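Local coordinates for protein hemoglobin chain d1 (PDB 1X9F) that binds heme, with carbon monoxide in its ligand pocket, and probably carries oxygen in the blood of an earthworm as a globin-family subunit, at residues Ser75-Pro80 and Val132-Asp137; His110-Leu115 and Gly126-Cys131. All coordinates share one frame; numbering follows the deposited sequence.

Contact 1 (Ser75-Pro80 and Val132-Asp137); sequences SMLDTP and VDQIID
The flat amide of Gln134 meets Leu77 with its nitrogen end: NE2 lies 4.2 Å from Leu77 CD1, a loose touch at the margin of the contact and not a polar bond. The closer meeting is apolar. The same methyl, Leu77 CD1, sits 3.6 Å from Ile135 CD1, with Ile135 CG1 a little behind, and the two side chains cross at about a right angle. Ile135 reaches it because CG1 stands anti to the carbonyl carbon (chi1 -65°) and the chain runs on extended (chi2 166°), which brings CD1 up to the Leu77 methyl. Within the globin fold this is the EF corner, the link from helix 57-75 to helix 80-95, laid against helix 125-139, the H helix. The corner contains a type I beta turn from Met76 to Thr79. Met76 O accepts from both Thr79 N, at 2.9 Å, and Thr79 OG1, at 3.3 Å; both reach it from one face of the carbonyl plane, the hydroxyl tilted 33° from that plane. Leu77 also packs on Ser7 and Val10 of helix 4-18, while Ile135 touches Leu87 on helix 80-95.

Contact 2 (His110-Leu115 and Gly126-Cys131); sequences HLLHVL and GAWHDC
Leu115 lays its CD1 methyl over one face of the Trp128 indole, 3.5 Å from the centroid of the six-membered ring and only 17° off the ring normal, a CH-pi contact. Leu115 CD1 is 3.4 Å from Trp128 CZ3, and the leucine crosses the indole at about a right angle. One turn back, Leu112 straddles the seam with its two branches: Leu112 CD2 packs 3.6 Å from Trp128 CB, while CD1 meets the neighbouring histidine. This pairing of helices 101-119 and 125-139 is the antiparallel G-H hairpin of the globin fold; the short segments run at 155° to each other with their axes 11.0 Å apart, a spacing bridged by side chains. Trp128 is the buried centre of the tight half. Its NE1 is hydrogen-bonded to Gln13 OE1 of helix 4-18, so the indole also ties the hairpin to the A helix. Putting an alanine in its place would probably open a gap beneath the Leu115 methyl and leave Gln13 without its indole mate. The other half is slighter, and its histidine is partly exposed, whereas Leu112 is buried. There the His129 ring is carried out with CG anti to the backbone N, beside the carbonyl carbon (chi1 -160°). Leu112 CD1 comes to the edge of this imidazole, in the ring plane and 3.4 Å from His129 ND1, and the two side chains cross nearly at right angles.

Overall arrangement
Both contacts draw on helix 125-139, contact 2 using its earlier turns and contact 1 the later ones, with centres 13 Å apart. They meet where Leu77 CD2 of contact 1 lies 3.3 Å from Cys131 SG of contact 2; that sulfur is also joined to Cys2 in a disulfide, which fastens the N-terminus to the same helix. A second junction brings Val132 CG1 to 4.2 Å from Leu111 CD2. Along the chain, contact 2 is nested inside the loop closed by contact 1. The heme lies nearer contact 1: the Ile135 side chain is about 5 Å from it, against about 9 Å for that of Trp128, and Ile136 touches it directly.

Contact 1 (Ser75-Pro80 and Val132-Asp137)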
# COMPACT_ATOMS: atom_id res chain seq x y z
N SER D 75 -17.60 -17.64 -16.54
CA SER D 75 -18.04 -18.85 -15.86
C SER D 75 -18.70 -19.86 -16.82
O SER D 75 -18.97 -21.00 -16.42
CB SER D 75 -18.95 -18.52 -14.67
OG SER D 75 -20.24 -18.11 -15.10
N MET D 76 -18.92 -19.45 -18.07
CA MET D 76 -19.48 -20.33 -19.11
C MET D 76 -18.42 -20.81 -20.11
O MET D 76 -18.75 -21.50 -21.08
CB MET D 76 -20.60 -19.62 -19.88
CG MET D 76 -21.90 -19.52 -19.11
SD MET D 76 -23.16 -18.67 -20.06
CE MET D 76 -24.52 -18.72 -18.90
N LEU D 77 -17.16 -20.44 -19.88
CA LEU D 77 -16.08 -20.83 -20.79
C LEU D 77 -16.02 -22.34 -21.09
O LEU D 77 -15.56 -22.74 -22.16
CB LEU D 77 -14.72 -20.34 -20.26
CG LEU D 77 -14.01 -19.09 -20.82
CD1 LEU D 77 -14.87 -18.24 -21.76
CD2 LEU D 77 -13.44 -18.25 -19.68
N ASP D 78 -16.51 -23.16 -20.16
CA ASP D 78 -16.49 -24.62 -20.31
C ASP D 78 -17.83 -25.26 -20.74
O ASP D 78 -17.94 -26.49 -20.83
CB ASP D 78 -16.09 -25.23 -18.98
CG ASP D 78 -17.04 -24.85 -17.86
OD1 ASP D 78 -17.48 -25.76 -17.12
OD2 ASP D 78 -17.43 -23.68 -17.66
N THR D 79 -18.85 -24.44 -20.99
CA THR D 79 -20.15 -24.96 -21.44
C THR D 79 -20.52 -24.28 -22.76
O THR D 79 -21.19 -23.25 -22.74
CB THR D 79 -21.25 -24.70 -20.38
OG1 THR D 79 -21.22 -23.32 -19.98
CG2 THR D 79 -20.95 -25.45 -19.08
N PRO D 80 -20.08 -24.83 -23.90
CA PRO D 80 -20.29 -24.14 -25.19
C PRO D 80 -21.76 -23.80 -25.51
O PRO D 80 -22.03 -22.72 -26.03
CB PRO D 80 -19.69 -25.11 -26.22
CG PRO D 80 -19.67 -26.43 -25.52
CD PRO D 80 -19.39 -26.12 -24.07
N VAL D 132 -10.84 -14.54 -23.37
CA VAL D 132 -11.77 -13.41 -23.42
C VAL D 132 -12.01 -12.98 -24.87
O VAL D 132 -13.09 -12.51 -25.22
CB VAL D 132 -11.29 -12.23 -22.54
CG1 VAL D 132 -12.21 -11.02 -22.69
CG2 VAL D 132 -11.22 -12.64 -21.09
N ASP D 133 -10.99 -13.16 -25.71
CA ASP D 133 -11.06 -12.86 -27.14
C ASP D 133 -12.28 -13.49 -27.77
O ASP D 133 -13.05 -12.82 -28.47
CB ASP D 133 -9.83 -13.40 -27.85
CG ASP D 133 -9.20 -12.39 -28.76
OD1 ASP D 133 -7.97 -12.51 -28.99
OD2 ASP D 133 -9.82 -11.45 -29.30
N GLN D 134 -12.45 -14.78 -27.52
CA GLN D 134 -13.62 -15.52 -27.96
C GLN D 134 -14.91 -14.87 -27.47
O GLN D 134 -15.88 -14.77 -28.22
CB GLN D 134 -13.53 -16.97 -27.49
CG GLN D 134 -14.83 -17.76 -27.66
CD GLN D 134 -14.86 -19.05 -26.85
OE1 GLN D 134 -15.64 -19.95 -27.15
NE2 GLN D 134 -14.03 -19.13 -25.81
N ILE D 135 -14.91 -14.42 -26.21
CA ILE D 135 -16.07 -13.72 -25.64
C ILE D 135 -16.31 -12.42 -26.38
O ILE D 135 -17.43 -12.16 -26.84
CB ILE D 135 -15.89 -13.47 -24.12
CG1 ILE D 135 -15.85 -14.79 -23.36
CG2 ILE D 135 -17.04 -12.60 -23.59
CD1 ILE D 135 -15.34 -14.64 -21.93
N ILE D 136 -15.27 -11.60 -26.51
CA ILE D 136 -15.37 -10.37 -27.28
C ILE D 136 -15.92 -10.61 -28.68
O ILE D 136 -16.78 -9.86 -29.13
CB ILE D 136 -14.02 -9.61 -27.29
CG1 ILE D 136 -14.07 -8.43 -26.31
CG2 ILE D 136 -13.69 -9.04 -28.66
CD1 ILE D 136 -13.88 -8.83 -24.88
N ASP D 137 -15.44 -11.65 -29.36
CA ASP D 137 -15.88 -11.94 -30.74
C ASP D 137 -17.37 -12.26 -30.83
O ASP D 137 -18.00 -11.96 -31.85
CB ASP D 137 -15.09 -13.10 -31.35
CG ASP D 137 -13.64 -12.73 -31.65
OD1 ASP D 137 -13.35 -11.55 -31.97
OD2 ASP D 137 -12.70 -13.56 -31.58

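Contact 2 (His110-Leu115 and Gly126-Cys131)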
# COMPACT_ATOMS: atom_id res chain seq x y z
N HIS D 110 -7.70 -2.83 -22.27
CA HIS D 110 -7.69 -2.24 -20.95
C HIS D 110 -8.07 -3.20 -19.85
O HIS D 110 -7.54 -3.10 -18.74
CB HIS D 110 -8.56 -1.00 -20.92
CG HIS D 110 -7.93 0.18 -21.57
ND1 HIS D 110 -8.20 0.54 -22.88
CD2 HIS D 110 -7.05 1.10 -21.10
CE1 HIS D 110 -7.51 1.63 -23.18
NE2 HIS D 110 -6.81 1.99 -22.12
N LEU D 111 -8.99 -4.12 -20.13
CA LEU D 111 -9.28 -5.19 -19.19
C LEU D 111 -7.98 -5.92 -18.83
O LEU D 111 -7.67 -6.09 -17.65
CB LEU D 111 -10.31 -6.16 -19.74
CG LEU D 111 -10.66 -7.34 -18.83
CD1 LEU D 111 -11.33 -6.87 -17.52
CD2 LEU D 111 -11.54 -8.34 -19.56
N LEU D 112 -7.21 -6.32 -19.84
CA LEU D 112 -5.96 -7.05 -19.61
C LEU D 112 -4.94 -6.24 -18.82
O LEU D 112 -4.22 -6.79 -17.97
CB LEU D 112 -5.37 -7.54 -20.93
CG LEU D 112 -6.16 -8.61 -21.69
CD1 LEU D 112 -5.33 -9.17 -22.84
CD2 LEU D 112 -6.60 -9.75 -20.78
N HIS D 113 -4.88 -4.94 -19.09
CA HIS D 113 -3.97 -4.03 -18.42
C HIS D 113 -4.32 -3.85 -16.94
O HIS D 113 -3.44 -3.94 -16.08
CB HIS D 113 -3.97 -2.69 -19.16
CG HIS D 113 -2.92 -1.74 -18.69
ND1 HIS D 113 -3.02 -1.04 -17.50
CD2 HIS D 113 -1.75 -1.36 -19.25
CE1 HIS D 113 -1.96 -0.28 -17.35
NE2 HIS D 113 -1.17 -0.45 -18.39
N VAL D 114 -5.60 -3.61 -16.65
CA VAL D 114 -6.05 -3.50 -15.26
C VAL D 114 -5.93 -4.84 -14.53
O VAL D 114 -5.55 -4.87 -13.36
CB VAL D 114 -7.49 -2.90 -15.11
CG1 VAL D 114 -7.60 -1.54 -15.83
CG2 VAL D 114 -8.57 -3.85 -15.61
N LEU D 115 -6.22 -5.94 -15.23
CA LEU D 115 -6.07 -7.27 -14.64
C LEU D 115 -4.61 -7.52 -14.27
O LEU D 115 -4.31 -8.04 -13.19
CB LEU D 115 -6.59 -8.36 -15.58
CG LEU D 115 -8.10 -8.59 -15.58
CD1 LEU D 115 -8.48 -9.45 -16.76
CD2 LEU D 115 -8.59 -9.21 -14.29
N GLY D 126 -1.55 -15.01 -21.82
CA GLY D 126 -1.86 -15.95 -22.89
C GLY D 126 -3.25 -16.53 -22.74
O GLY D 126 -4.07 -16.45 -23.66
N ALA D 127 -3.53 -17.10 -21.57
CA ALA D 127 -4.82 -17.71 -21.29
C ALA D 127 -5.94 -16.69 -21.39
O ALA D 127 -6.93 -16.92 -22.08
CB ALA D 127 -4.83 -18.38 -19.92
N TRP D 128 -5.77 -15.54 -20.73
CA TRP D 128 -6.77 -14.48 -20.80
C TRP D 128 -7.05 -14.06 -22.21
O TRP D 128 -8.21 -14.06 -22.64
CB TRP D 128 -6.34 -13.26 -19.99
CG TRP D 128 -6.70 -13.45 -18.60
CD1 TRP D 128 -5.93 -14.05 -17.66
CD2 TRP D 128 -7.94 -13.13 -17.98
NE1 TRP D 128 -6.61 -14.09 -16.46
CE2 TRP D 128 -7.84 -13.53 -16.63
CE3 TRP D 128 -9.12 -12.51 -18.41
CZ2 TRP D 128 -8.88 -13.34 -15.71
CZ3 TRP D 128 -10.16 -12.33 -17.50
CH2 TRP D 128 -10.03 -12.74 -16.16
N HIS D 129 -5.99 -13.73 -22.93
CA HIS D 129 -6.12 -13.24 -24.28
C HIS D 129 -6.88 -14.20 -25.18
O HIS D 129 -7.78 -13.78 -25.91
CB HIS D 129 -4.77 -12.94 -24.88
CG HIS D 129 -4.84 -12.03 -26.05
ND1 HIS D 129 -4.94 -10.66 -25.91
CD2 HIS D 129 -4.89 -12.28 -27.38
CE1 HIS D 129 -5.02 -10.11 -27.11
NE2 HIS D 129 -4.98 -11.07 -28.02
N ASP D 130 -6.50 -15.47 -25.15
CA ASP D 130 -7.22 -16.48 -25.91
C ASP D 130 -8.68 -16.46 -25.49
O ASP D 130 -9.57 -16.23 -26.31
CB ASP D 130 -6.64 -17.87 -25.65
CG ASP D 130 -5.27 -18.05 -26.27
OD1 ASP D 130 -4.63 -19.10 -26.01
OD2 ASP D 130 -4.74 -17.22 -27.04
N CYS D 131 -8.88 -16.66 -24.18
CA CYS D 131 -10.20 -16.88 -23.59
C CYS D 131 -11.22 -15.76 -23.75
O CYS D 131 -12.35 -16.00 -24.19
CB CYS D 131 -10.02 -17.20 -22.11
SG CYS D 131 -10.79 -18.75 -21.64